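Local coordinates for protein putative tryptophan halogenase (Xanthomonas campestris pv. campestris, PDB 6Y1W) that probably binds FAD and works as a flavin-dependent halogenase, a member of the tryptophan halogenase family of flavoproteins, at residues H164-L169 and Q280-N285; M274-L279 and N306-A311; A86-G91 and P490-F495; I75-F80 and F151-N156. All coordinates share one frame; numbering follows the deposited sequence.

Interaction 1: residues H164-L169 and Q280-N285; sequences HLDAGL and QHRVGN. With BUD ((2S,3S)-butane-2,3-diol), chain L.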
loop_
_atom_site.group_PDB
_atom_site.type_symbol
_atom_site.label_atom_id
_atom_site.label_comp_id
_atom_site.label_asym_id
_atom_site.label_seq_id
_atom_site.Cartn_x
_atom_site.Cartn_y
_atom_site.Cartn_z
ATOM N N HIS A 164 8.648 -11.087 23.263
ATOM C CA HIS A 164 8.334 -10.534 24.565
ATOM C C HIS A 164 9.658 -10.086 25.157
ATOM O O HIS A 164 10.611 -10.865 25.146
ATOM C CB HIS A 164 7.702 -11.618 25.457
ATOM C CG HIS A 164 6.473 -12.256 24.861
ATOM N ND1 HIS A 164 6.460 -13.569 24.417
ATOM C CD2 HIS A 164 5.234 -11.754 24.591
ATOM C CE1 HIS A 164 5.252 -13.864 23.954
ATOM N NE2 HIS A 164 4.497 -12.777 24.035
ATOM N N LEU A 165 9.736 -8.849 25.671
ATOM C CA LEU A 165 11.038 -8.372 26.112
ATOM C C LEU A 165 10.914 -7.532 27.375
ATOM O O LEU A 165 9.837 -7.062 27.742
ATOM C CB LEU A 165 11.768 -7.563 25.011
ATOM C CG LEU A 165 11.009 -6.370 24.394
ATOM C CD1 LEU A 165 11.016 -5.166 25.332
ATOM C CD2 LEU A 165 11.605 -5.969 23.030
ATOM N N ASP A 166 12.046 -7.375 28.058
ATOM C CA ASP A 166 12.124 -6.434 29.182
ATOM C C ASP A 166 12.448 -5.070 28.595
ATOM O O ASP A 166 13.513 -4.883 28.001
ATOM C CB ASP A 166 13.207 -6.876 30.181
ATOM C CG ASP A 166 13.258 -5.961 31.414
ATOM O OD1 ASP A 166 13.499 -4.748 31.248
ATOM O OD2 ASP A 166 13.046 -6.426 32.568
ATOM N N ALA A 167 11.502 -4.117 28.687
ATOM C CA ALA A 167 11.693 -2.822 28.024
ATOM C C ALA A 167 12.819 -2.003 28.629
ATOM O O ALA A 167 13.515 -1.282 27.903
ATOM C CB ALA A 167 10.395 -2.005 28.072
ATOM N N GLY A 168 13.030 -2.100 29.942
ATOM C CA GLY A 168 14.111 -1.343 30.548
ATOM C C GLY A 168 15.458 -1.868 30.102
ATOM O O GLY A 168 16.366 -1.085 29.818
ATOM N N LEU A 169 15.603 -3.200 30.052
ATOM C CA LEU A 169 16.835 -3.781 29.538
ATOM C C LEU A 169 17.014 -3.455 28.067
ATOM O O LEU A 169 18.140 -3.264 27.613
ATOM C CB LEU A 169 16.846 -5.303 29.723
ATOM C CG LEU A 169 16.930 -5.752 31.187
ATOM C CD1 LEU A 169 16.798 -7.239 31.309
ATOM C CD2 LEU A 169 18.246 -5.248 31.803
ATOM N N GLN A 280 12.088 -14.781 29.972
ATOM C CA GLN A 280 12.818 -16.045 30.156
ATOM C C GLN A 280 12.785 -16.538 31.597
ATOM O O GLN A 280 12.803 -17.763 31.823
ATOM C CB GLN A 280 14.268 -15.888 29.688
ATOM C CG GLN A 280 14.367 -15.913 28.156
ATOM C CD GLN A 280 15.800 -16.141 27.641
ATOM O OE1 GLN A 280 16.595 -16.893 28.240
ATOM N NE2 GLN A 280 16.129 -15.496 26.519
ATOM N N HIS A 281 12.680 -15.632 32.585
ATOM C CA HIS A 281 12.755 -16.054 33.982
ATOM C C HIS A 281 11.723 -15.400 34.857
ATOM O O HIS A 281 11.887 -15.411 36.087
ATOM C CB HIS A 281 14.149 -15.789 34.568
ATOM C CG HIS A 281 15.221 -16.508 33.814
ATOM N ND1 HIS A 281 15.455 -17.869 33.953
ATOM C CD2 HIS A 281 16.116 -16.057 32.913
ATOM C CE1 HIS A 281 16.441 -18.220 33.142
ATOM N NE2 HIS A 281 16.873 -17.137 32.518
ATOM N N ARG A 282 10.707 -14.763 34.270
ATOM C CA ARG A 282 9.592 -14.209 35.028
ATOM C C ARG A 282 8.445 -13.975 34.050
ATOM O O ARG A 282 8.578 -14.196 32.840
ATOM C CB ARG A 282 10.000 -12.920 35.750
ATOM C CG ARG A 282 10.102 -11.737 34.813
ATOM C CD ARG A 282 10.352 -10.426 35.602
ATOM N NE ARG A 282 9.970 -9.241 34.833
ATOM C CZ ARG A 282 10.840 -8.510 34.132
ATOM N NH1 ARG A 282 12.119 -8.852 34.119
ATOM N NH2 ARG A 282 10.424 -7.434 33.454
ATOM N N VAL A 283 7.323 -13.500 34.587
ATOM C CA VAL A 283 6.126 -13.241 33.792
ATOM C C VAL A 283 5.616 -11.840 34.102
ATOM O O VAL A 283 5.557 -11.444 35.272
ATOM C CB VAL A 283 5.069 -14.312 34.114
ATOM C CG1 VAL A 283 3.716 -13.963 33.475
ATOM C CG2 VAL A 283 5.573 -15.684 33.632
ATOM N N GLY A 284 5.283 -11.069 33.055
ATOM C CA GLY A 284 4.661 -9.772 33.246
ATOM C C GLY A 284 3.143 -9.889 33.223
ATOM O O GLY A 284 2.587 -10.646 32.448
ATOM N N ASN A 285 2.485 -9.145 34.129
ATOM C CA ASN A 285 1.031 -9.170 34.240
ATOM C C ASN A 285 0.520 -7.749 34.380
ATOM O O ASN A 285 1.205 -6.883 34.921
ATOM C CB ASN A 285 0.541 -9.943 35.490
ATOM C CG ASN A 285 1.144 -11.329 35.599
ATOM O OD1 ASN A 285 0.536 -12.319 35.188
ATOM N ND2 ASN A 285 2.337 -11.419 36.228
HETATM C C1 BUD L . 12.409 -5.145 39.017
HETATM O O1 BUD L . 14.505 -6.055 38.275
HETATM C C2 BUD L . 13.231 -6.405 38.780
HETATM O O2 BUD L . 13.233 -8.506 37.680
HETATM C C3 BUD L . 12.539 -7.297 37.762
HETATM C C4 BUD L . 11.139 -7.624 38.268
#

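Interaction 2: residues M274-L279 and N306-A311; sequences MWRIPL and NLQGRA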
loop_
_atom_site.group_PDB
_atom_site.type_symbol
_atom_site.label_atom_id
_atom_site.label_comp_id
_atom_site.label_asym_id
_atom_site.label_seq_id
_atom_site.Cartn_x
_atom_site.Cartn_y
_atom_site.Cartn_z
ATOM N N MET A 274 -6.808 -8.259 31.004
ATOM C CA MET A 274 -5.525 -8.500 31.664
ATOM C C MET A 274 -4.521 -9.027 30.657
ATOM O O MET A 274 -4.849 -9.891 29.848
ATOM C CB MET A 274 -5.685 -9.530 32.788
ATOM C CG MET A 274 -6.370 -8.965 34.047
ATOM S SD MET A 274 -6.938 -10.387 35.041
ATOM C CE MET A 274 -8.462 -10.934 34.250
ATOM N N TRP A 275 -3.273 -8.542 30.729
ATOM C CA TRP A 275 -2.216 -9.159 29.943
ATOM C C TRP A 275 -1.381 -10.124 30.778
ATOM O O TRP A 275 -1.222 -9.962 31.998
ATOM C CB TRP A 275 -1.259 -8.119 29.330
ATOM C CG TRP A 275 -0.267 -7.414 30.248
ATOM C CD1 TRP A 275 0.967 -7.889 30.689
ATOM C CD2 TRP A 275 -0.373 -6.074 30.738
ATOM N NE1 TRP A 275 1.604 -6.916 31.446
ATOM C CE2 TRP A 275 0.787 -5.808 31.510
ATOM C CE3 TRP A 275 -1.358 -5.078 30.630
ATOM C CZ2 TRP A 275 1.014 -4.576 32.119
ATOM C CZ3 TRP A 275 -1.141 -3.865 31.258
ATOM C CH2 TRP A 275 0.024 -3.628 32.016
ATOM N N ARG A 276 -0.809 -11.107 30.089
ATOM C CA ARG A 276 0.182 -12.018 30.676
ATOM C C ARG A 276 1.243 -12.247 29.620
ATOM O O ARG A 276 0.916 -12.648 28.501
ATOM C CB ARG A 276 -0.488 -13.334 31.101
ATOM C CG ARG A 276 0.444 -14.158 31.992
ATOM C CD ARG A 276 -0.286 -15.305 32.714
ATOM N NE ARG A 276 0.657 -16.022 33.600
ATOM C CZ ARG A 276 1.434 -17.030 33.210
ATOM N NH1 ARG A 276 1.384 -17.466 31.961
ATOM N NH2 ARG A 276 2.266 -17.631 34.083
ATOM N N ILE A 277 2.508 -11.912 29.937
ATOM C CA ILE A 277 3.584 -11.866 28.957
ATOM C C ILE A 277 4.777 -12.654 29.490
ATOM O O ILE A 277 5.314 -12.307 30.543
ATOM C CB ILE A 277 3.987 -10.404 28.691
ATOM C CG1 ILE A 277 2.890 -9.696 27.874
ATOM C CG2 ILE A 277 5.368 -10.295 28.011
ATOM C CD1 ILE A 277 3.115 -8.164 27.880
ATOM N N PRO A 278 5.223 -13.735 28.816
ATOM C CA PRO A 278 6.324 -14.533 29.362
ATOM C C PRO A 278 7.689 -13.989 28.986
ATOM O O PRO A 278 7.970 -13.779 27.797
ATOM C CB PRO A 278 6.101 -15.913 28.722
ATOM C CG PRO A 278 5.601 -15.562 27.328
ATOM C CD PRO A 278 4.648 -14.367 27.603
ATOM N N LEU A 279 8.566 -13.808 29.985
ATOM C CA LEU A 279 9.986 -13.548 29.770
ATOM C C LEU A 279 10.764 -14.813 30.140
ATOM O O LEU A 279 10.177 -15.826 30.549
ATOM C CB LEU A 279 10.441 -12.331 30.581
ATOM C CG LEU A 279 9.712 -11.045 30.159
ATOM C CD1 LEU A 279 10.200 -9.890 31.044
ATOM C CD2 LEU A 279 9.913 -10.713 28.681
ATOM N N ASN A 306 -6.295 -13.699 39.220
ATOM C CA ASN A 306 -5.841 -14.361 38.014
ATOM C C ASN A 306 -4.346 -14.644 37.986
ATOM O O ASN A 306 -3.897 -15.319 37.058
ATOM C CB ASN A 306 -6.196 -13.505 36.778
ATOM C CG ASN A 306 -7.685 -13.597 36.425
ATOM O OD1 ASN A 306 -8.080 -14.408 35.604
ATOM N ND2 ASN A 306 -8.514 -12.810 37.110
ATOM N N LEU A 307 -3.579 -14.160 38.966
ATOM C CA LEU A 307 -2.133 -14.373 38.964
ATOM C C LEU A 307 -1.811 -15.833 39.231
ATOM O O LEU A 307 -2.558 -16.544 39.913
ATOM C CB LEU A 307 -1.435 -13.502 40.015
ATOM C CG LEU A 307 -1.458 -11.978 39.789
ATOM C CD1 LEU A 307 -0.705 -11.240 40.879
ATOM C CD2 LEU A 307 -0.851 -11.630 38.443
ATOM N N GLN A 308 -0.739 -16.298 38.598
ATOM C CA GLN A 308 -0.091 -17.561 38.918
ATOM C C GLN A 308 1.319 -17.261 39.388
ATOM O O GLN A 308 2.011 -16.421 38.794
ATOM C CB GLN A 308 -0.022 -18.489 37.721
ATOM C CG GLN A 308 -1.375 -18.917 37.182
ATOM C CD GLN A 308 -1.234 -19.515 35.804
ATOM O OE1 GLN A 308 -1.537 -18.866 34.800
ATOM N NE2 GLN A 308 -0.734 -20.751 35.742
ATOM N N GLY A 309 1.726 -17.919 40.465
ATOM C CA GLY A 309 3.037 -17.716 41.037
ATOM C C GLY A 309 3.084 -16.524 41.977
ATOM O O GLY A 309 2.220 -15.639 41.973
ATOM N N ARG A 310 4.142 -16.481 42.778
ATOM C CA ARG A 310 4.268 -15.366 43.704
ATOM C C ARG A 310 4.637 -14.083 42.956
ATOM O O ARG A 310 5.359 -14.101 41.950
ATOM C CB ARG A 310 5.343 -15.662 44.753
ATOM C CG ARG A 310 4.902 -16.783 45.721
ATOM C CD ARG A 310 6.068 -17.296 46.568
ATOM N NE ARG A 310 7.108 -17.902 45.746
ATOM C CZ ARG A 310 8.243 -18.428 46.217
ATOM N NH1 ARG A 310 8.489 -18.417 47.526
ATOM N NH2 ARG A 310 9.114 -18.964 45.386
ATOM N N ALA A 311 4.158 -12.966 43.479
ATOM C CA ALA A 311 4.540 -11.666 42.943
ATOM C C ALA A 311 6.004 -11.369 43.230
ATOM O O ALA A 311 6.495 -11.568 44.353
ATOM C CB ALA A 311 3.671 -10.571 43.554
HETATM O O HOH W 1 3.505 -16.457 36.564
HETATM O O HOH W 2 0.606 -14.745 36.415
#

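Interaction 3: residues A86-G91 and P490-F495; sequences ATFKVG and PPHAEF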
loop_
_atom_site.group_PDB
_atom_site.type_symbol
_atom_site.label_atom_id
_atom_site.label_comp_id
_atom_site.label_asym_id
_atom_site.label_seq_id
_atom_site.Cartn_x
_atom_site.Cartn_y
_atom_site.Cartn_z
ATOM N N ALA A 86 14.500 -11.945 26.596
ATOM C CA ALA A 86 13.376 -12.009 25.661
ATOM C C ALA A 86 12.963 -13.431 25.308
ATOM O O ALA A 86 13.767 -14.363 25.331
ATOM C CB ALA A 86 13.701 -11.261 24.362
ATOM N N THR A 87 11.681 -13.590 24.950
ATOM C CA THR A 87 11.178 -14.846 24.403
ATOM C C THR A 87 10.505 -14.567 23.066
ATOM O O THR A 87 10.315 -13.413 22.672
ATOM C CB THR A 87 10.174 -15.545 25.360
ATOM O OG1 THR A 87 9.003 -14.728 25.498
ATOM C CG2 THR A 87 10.801 -15.771 26.792
ATOM N N PHE A 88 10.114 -15.625 22.374
ATOM C CA PHE A 88 9.440 -15.444 21.096
ATOM C C PHE A 88 7.929 -15.337 21.262
ATOM O O PHE A 88 7.331 -15.909 22.186
ATOM C CB PHE A 88 9.782 -16.596 20.136
ATOM C CG PHE A 88 11.217 -16.591 19.703
ATOM C CD1 PHE A 88 11.647 -15.718 18.680
ATOM C CD2 PHE A 88 12.154 -17.403 20.317
ATOM C CE1 PHE A 88 12.981 -15.666 18.291
ATOM C CE2 PHE A 88 13.506 -17.346 19.920
ATOM C CZ PHE A 88 13.908 -16.484 18.916
ATOM N N LYS A 89 7.311 -14.606 20.321
ATOM C CA LYS A 89 5.869 -14.399 20.311
ATOM C C LYS A 89 5.346 -14.702 18.926
ATOM O O LYS A 89 5.875 -14.164 17.954
ATOM C CB LYS A 89 5.544 -12.931 20.663
ATOM C CG LYS A 89 4.051 -12.604 20.541
ATOM C CD LYS A 89 3.827 -11.116 20.747
ATOM C CE LYS A 89 2.349 -10.760 20.411
ATOM N NZ LYS A 89 2.225 -9.248 20.185
ATOM N N VAL A 90 4.303 -15.545 18.833
ATOM C CA VAL A 90 3.662 -15.815 17.544
ATOM C C VAL A 90 2.214 -15.353 17.495
ATOM O O VAL A 90 1.566 -15.514 16.452
ATOM C CB VAL A 90 3.757 -17.302 17.154
ATOM C CG1 VAL A 90 5.212 -17.712 16.974
ATOM C CG2 VAL A 90 3.073 -18.180 18.224
ATOM N N GLY A 91 1.677 -14.784 18.575
ATOM C CA GLY A 91 0.285 -14.363 18.536
ATOM C C GLY A 91 -0.184 -13.917 19.909
ATOM O O GLY A 91 0.589 -13.879 20.876
ATOM N N PRO A 490 10.760 -27.316 17.794
ATOM C CA PRO A 490 10.992 -27.790 19.172
ATOM C C PRO A 490 10.160 -27.024 20.178
ATOM O O PRO A 490 9.650 -25.929 19.860
ATOM C CB PRO A 490 12.483 -27.507 19.396
ATOM C CG PRO A 490 12.716 -26.248 18.577
ATOM C CD PRO A 490 11.847 -26.441 17.325
ATOM N N PRO A 491 10.057 -27.527 21.402
ATOM C CA PRO A 491 9.493 -26.721 22.496
ATOM C C PRO A 491 10.225 -25.383 22.631
ATOM O O PRO A 491 11.445 -25.300 22.475
ATOM C CB PRO A 491 9.696 -27.605 23.738
ATOM C CG PRO A 491 9.846 -29.014 23.174
ATOM C CD PRO A 491 10.527 -28.855 21.860
ATOM N N HIS A 492 9.444 -24.322 22.911
ATOM C CA HIS A 492 9.976 -22.955 23.022
ATOM C C HIS A 492 11.200 -22.896 23.933
ATOM O O HIS A 492 12.205 -22.247 23.615
ATOM C CB HIS A 492 8.863 -22.062 23.582
ATOM C CG HIS A 492 9.133 -20.585 23.504
ATOM N ND1 HIS A 492 8.353 -19.674 24.188
ATOM C CD2 HIS A 492 10.028 -19.861 22.792
ATOM C CE1 HIS A 492 8.795 -18.451 23.937
ATOM N NE2 HIS A 492 9.791 -18.531 23.074
ATOM N N ALA A 493 11.096 -23.516 25.092
ATOM C CA ALA A 493 12.165 -23.450 26.082
ATOM C C ALA A 493 13.436 -24.092 25.559
ATOM O O ALA A 493 14.534 -23.599 25.826
ATOM C CB ALA A 493 11.735 -24.149 27.370
ATOM N N GLU A 494 13.309 -25.195 24.809
ATOM C CA GLU A 494 14.502 -25.820 24.251
ATOM C C GLU A 494 15.157 -24.914 23.220
ATOM O O GLU A 494 16.391 -24.787 23.177
ATOM C CB GLU A 494 14.143 -27.173 23.635
ATOM C CG GLU A 494 14.062 -28.257 24.682
ATOM C CD GLU A 494 13.477 -29.542 24.149
ATOM O OE1 GLU A 494 12.832 -30.266 24.948
ATOM O OE2 GLU A 494 13.679 -29.821 22.940
ATOM N N PHE A 495 14.351 -24.247 22.394
ATOM C CA PHE A 495 14.933 -23.350 21.418
ATOM C C PHE A 495 15.620 -22.166 22.097
ATOM O O PHE A 495 16.734 -21.798 21.723
ATOM C CB PHE A 495 13.861 -22.878 20.421
ATOM C CG PHE A 495 14.458 -22.168 19.262
ATOM C CD1 PHE A 495 15.091 -22.891 18.242
ATOM C CD2 PHE A 495 14.474 -20.787 19.211
ATOM C CE1 PHE A 495 15.705 -22.222 17.177
ATOM C CE2 PHE A 495 15.086 -20.120 18.163
ATOM C CZ PHE A 495 15.708 -20.835 17.133
#

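Interaction 4: residues I75-F80 and F151-N156; sequences IDEAQF and FAHLPN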
loop_
_atom_site.group_PDB
_atom_site.type_symbol
_atom_site.label_atom_id
_atom_site.label_comp_id
_atom_site.label_asym_id
_atom_site.label_seq_id
_atom_site.Cartn_x
_atom_site.Cartn_y
_atom_site.Cartn_z
ATOM N N ILE A 75 21.454 -4.987 14.342
ATOM C CA ILE A 75 21.453 -5.528 15.690
ATOM C C ILE A 75 21.221 -7.017 15.589
ATOM O O ILE A 75 20.283 -7.442 14.908
ATOM C CB ILE A 75 20.366 -4.850 16.547
ATOM C CG1 ILE A 75 20.847 -3.453 16.895
ATOM C CG2 ILE A 75 20.010 -5.715 17.817
ATOM C CD1 ILE A 75 19.774 -2.614 17.591
ATOM N N ASP A 76 22.112 -7.810 16.208
ATOM C CA ASP A 76 22.011 -9.265 16.176
ATOM C C ASP A 76 20.871 -9.748 17.062
ATOM O O ASP A 76 20.820 -9.421 18.256
ATOM C CB ASP A 76 23.337 -9.885 16.660
ATOM C CG ASP A 76 23.285 -11.393 16.681
ATOM O OD1 ASP A 76 23.291 -12.003 15.582
ATOM O OD2 ASP A 76 23.182 -11.985 17.778
ATOM N N GLU A 77 19.999 -10.587 16.498
ATOM C CA GLU A 77 18.787 -10.983 17.219
ATOM C C GLU A 77 19.100 -11.772 18.487
ATOM O O GLU A 77 18.577 -11.455 19.565
ATOM C CB GLU A 77 17.881 -11.794 16.307
ATOM C CG GLU A 77 16.644 -12.268 17.039
ATOM C CD GLU A 77 15.735 -13.083 16.147
ATOM O OE1 GLU A 77 16.084 -14.248 15.868
ATOM O OE2 GLU A 77 14.695 -12.519 15.694
ATOM N N ALA A 78 19.986 -12.783 18.406
ATOM C CA ALA A 78 20.252 -13.575 19.607
ATOM C C ALA A 78 20.892 -12.728 20.718
ATOM O O ALA A 78 20.571 -12.911 21.898
ATOM C CB ALA A 78 21.119 -14.801 19.261
ATOM N N GLN A 79 21.785 -11.791 20.365
ATOM C CA GLN A 79 22.418 -10.940 21.370
ATOM C C GLN A 79 21.400 -10.021 22.028
ATOM O O GLN A 79 21.348 -9.899 23.262
ATOM C CB GLN A 79 23.537 -10.144 20.693
ATOM C CG GLN A 79 24.219 -9.076 21.480
ATOM C CD GLN A 79 25.038 -8.187 20.530
ATOM O OE1 GLN A 79 24.996 -6.964 20.610
ATOM N NE2 GLN A 79 25.740 -8.818 19.591
ATOM N N PHE A 80 20.544 -9.402 21.202
ATOM C CA PHE A 80 19.470 -8.560 21.716
ATOM C C PHE A 80 18.541 -9.349 22.649
ATOM O O PHE A 80 18.175 -8.866 23.721
ATOM C CB PHE A 80 18.704 -7.966 20.514
ATOM C CG PHE A 80 17.218 -7.864 20.739
ATOM C CD1 PHE A 80 16.711 -6.949 21.685
ATOM C CD2 PHE A 80 16.340 -8.672 20.035
ATOM C CE1 PHE A 80 15.342 -6.857 21.922
ATOM C CE2 PHE A 80 14.959 -8.586 20.266
ATOM C CZ PHE A 80 14.476 -7.710 21.210
ATOM N N PHE A 151 8.566 -23.288 18.868
ATOM C CA PHE A 151 9.136 -22.226 18.042
ATOM C C PHE A 151 10.510 -22.635 17.544
ATOM O O PHE A 151 11.342 -23.112 18.333
ATOM C CB PHE A 151 9.288 -20.879 18.785
ATOM C CG PHE A 151 9.846 -19.795 17.891
ATOM C CD1 PHE A 151 8.989 -19.065 17.074
ATOM C CD2 PHE A 151 11.221 -19.596 17.765
ATOM C CE1 PHE A 151 9.491 -18.127 16.195
ATOM C CE2 PHE A 151 11.736 -18.665 16.876
ATOM C CZ PHE A 151 10.856 -17.932 16.074
ATOM N N ALA A 152 10.757 -22.373 16.262
ATOM C CA ALA A 152 12.103 -22.196 15.707
ATOM C C ALA A 152 11.962 -21.381 14.426
ATOM O O ALA A 152 10.871 -21.272 13.884
ATOM C CB ALA A 152 12.776 -23.563 15.445
ATOM N N HIS A 153 13.067 -20.778 13.952
ATOM C CA HIS A 153 13.002 -20.094 12.664
ATOM C C HIS A 153 12.818 -21.114 11.548
ATOM O O HIS A 153 13.318 -22.235 11.625
ATOM C CB HIS A 153 14.275 -19.293 12.355
ATOM C CG HIS A 153 14.647 -18.312 13.410
ATOM N ND1 HIS A 153 15.446 -18.648 14.481
ATOM C CD2 HIS A 153 14.328 -17.010 13.569
ATOM C CE1 HIS A 153 15.614 -17.587 15.252
ATOM N NE2 HIS A 153 14.936 -16.580 14.726
ATOM N N LEU A 154 12.125 -20.699 10.500
ATOM C CA LEU A 154 12.013 -21.549 9.318
ATOM C C LEU A 154 12.654 -20.881 8.113
ATOM O O LEU A 154 12.731 -19.651 8.053
ATOM C CB LEU A 154 10.545 -21.866 9.011
ATOM C CG LEU A 154 9.916 -22.899 9.947
ATOM C CD1 LEU A 154 8.405 -23.049 9.684
ATOM C CD2 LEU A 154 10.655 -24.233 9.775
ATOM N N PRO A 155 13.107 -21.662 7.125
ATOM C CA PRO A 155 13.759 -21.062 5.954
ATOM C C PRO A 155 12.877 -20.022 5.278
ATOM O O PRO A 155 11.648 -20.128 5.267
ATOM C CB PRO A 155 14.003 -22.262 5.031
ATOM C CG PRO A 155 14.074 -23.431 5.942
ATOM C CD PRO A 155 13.124 -23.136 7.075
ATOM N N ASN A 156 13.535 -18.993 4.724
ATOM C CA ASN A 156 12.875 -17.935 3.949
ATOM C C ASN A 156 11.753 -17.277 4.744
ATOM O O ASN A 156 10.656 -17.051 4.225
ATOM C CB ASN A 156 12.342 -18.467 2.615
ATOM C CG ASN A 156 13.399 -19.204 1.816
ATOM O OD1 ASN A 156 13.136 -20.265 1.246
ATOM N ND2 ASN A 156 14.607 -18.649 1.780
#

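Interaction 1: residues H164-L169 and Q280-N285
Arg-282 grips a single carboxylate oxygen of Asp-166 end-on, with both terminal nitrogens. OD2 of Asp-166 lies 2.9 Å from NH2 and 3.0 Å from NH1 of Arg-282, a bifurcated salt bridge in which both hydrogen bonds are bent, with N-H...O angles of 147° and 143°. The oxygen sits in the guanidinium plane, but the two groups are almost perpendicular, so NH1 uses the anti lone pair of OD2 while NH2 reaches it from above the carboxylate plane. A long side chain ending in several N-H donors suits this place, because the two backbones keep well apart: the CA atoms of Asp-166 and Arg-282 are 10.1 Å apart. From CG to NE the chain of Arg-282 is extended, which carries the charge across that gap.

Aspartate has a second task here. As the N-cap of helix 167-180 it accepts a nearly straight bond from Leu-169 N through OD1, 2.9 Å long, so the cap and the ion pair each hold one oxygen and fix the rotation of the carboxylate. NE of Arg-282 is bonded to Gln-253, and a butanediol molecule lies over one guanidinium face, its C3 3.9 Å above the plane, toward the rim; Val-56, Gly-57 and Thr-313 complete its pocket. The buried ion pair thus ties the junction of strand 162-166 and helix 167-180 to the segment between antiparallel strands 272-278 and 283-289.

Interaction 2: residues M274-L279 and N306-A311
Arg-276, Met-274, Asn-306 and Gln-308 bring an antiparallel β-strand, 272-278 of the seven-stranded mixed sheet, against segment 306-311. The two strand residues are two apart, so both point from the same face of the sheet toward that segment, as β-strand alternation requires. Each meets one side chain of 306-311 at about a right angle.

Met-274 packs its SD and CE against the amide of Asn-306. Its chain bends at the last torsion (chi3 -79°), which swings the methyl group back onto the amide: CE of Met-274 is 3.4 Å from ND2 of Asn-306, while SD of Met-274 is 3.6 Å from CG of Asn-306. An unbranched, pliable thioether fits closely against a flat polar group without needing its hydrogen bonds, and the amide spends them elsewhere: ND2 on the carbonyl of Val-302 of helix 296-306, and OD1 on Arg-267 of strand 263-268.

Arg-276 instead is extended from CG to NE, its CG anti to the backbone N (chi1 -167°). Gln-308 OE1 hangs over one face of the guanidinium, toward the rim, with the amide and guanidinium planes only 23° apart. This is packing of flat groups, with no direct hydrogen bond; the polar link is made by water. One water accepts from Arg-276 NH2 at 3.0 Å and can donate to Gln-308 O. The other lies in the guanidinium plane, accepting from Arg-276 NE at 3.1 Å and from Gln-308 N at 3.0 Å.

Interaction 3: residues A86-G91 and P490-F495
His-492 drives the edge of its imidazole into the backbone of Phe-88, and this is the tight part of the contact. The amide N of Phe-88 donates to NE2 of His-492 at 3.0 Å, with an N-H...N angle of 154° and the donor close to the ring plane. Beside this bond CE1 of His-492 comes within 3.5 Å of Thr-87 CB, and NE2 of His-492 within 3.5 Å of Phe-88 CB. Histidine suits the place because its second nitrogen, ND1, is bonded to the carbonyl of Pro-260, which makes the ring a bridge between two stretches of backbone. With its CG anti to the backbone N (chi1 -168°), the imidazole projects from the first turn of the helix straight at the strand.

The looser flank is aromatic. Phe-88 and Phe-495 meet obliquely, their centroids 5.7 Å apart; CE2 of Phe-88 comes to the edge of the Phe-495 ring, 3.6 Å from its CE2. Phe-495, one turn after His-492 and partly exposed, covers less than that residue does, whereas Phe-88 is buried, its ring also stacked on Phe-151 and edge-to-face with Tyr-161.

Lys-89, predicted to be the active-site lysine, turns its side chain away from the helix. The contact sets the start of helix 492-499, near the C-terminus, against strand 87-89, an outer strand of the antiparallel sheet whose middle strand is 162-166.

Interaction 4: residues I75-F80 and F151-N156
Between the start of helix 77-83 and the extended loop 151-156 the backbones stay far apart, the CA atoms of Glu-77 and His-153 lying 11.7 Å from each other, so side chains alone span the gap. Glu-77 and His-153 come from opposite directions. NE2 of His-153 donates to OE1 of Glu-77 at 2.8 Å, a somewhat bent bond (139°) that takes the syn lone pair of OE1. Carboxylate and imidazole are nearly coplanar, though the oxygen is tilted from the ring plane by 19°. The glutamate chain reaches this far because it runs straight, with CG anti to the backbone N (chi1 178°) and no bend until the carboxylate.

Glutamate earns its place by its several partners: OE1 also receives the hydroxyl of Tyr-499, and OE2 those of Tyr-163 and Tyr-161, which should stabilise its negative charge. Within its own loop, the imidazole has one face covered by Phe-151, whose CE2 lies over the ring centre. At the head of the helix Asp-76 serves as N-cap, its OD2 accepting from Gln-79 N at 2.9 Å. The whole is a histidine-carboxylate hydrogen bond set in a cluster of tyrosines, a structural link at the protein surface between a helix N-terminus and a loop.

Overall arrangement
Interactions 1 and 3 are buried, interaction 2 is partly so, and interaction 4 lies at the surface. Charge is handled differently in each: a direct ion pair in the interior for interaction 1, water-mediated arginine contacts for interaction 2, and a carboxylate shared with histidine and tyrosines for interaction 4, while interaction 3 relies on a backbone-to-imidazole hydrogen bond and aromatic packing. Interactions 1 and 2 draw on adjacent strands of one sheet, 272-278 and 283-289; interactions 1 and 3 share the small sheet through strands 162-166 and 87-89. Thr-87 OG1 meets Pro-278 O, joining interactions 2 and 3. Phe-151 and Phe-495 link interaction 4 to interaction 3, whereas interactions 2 and 4 do not touch.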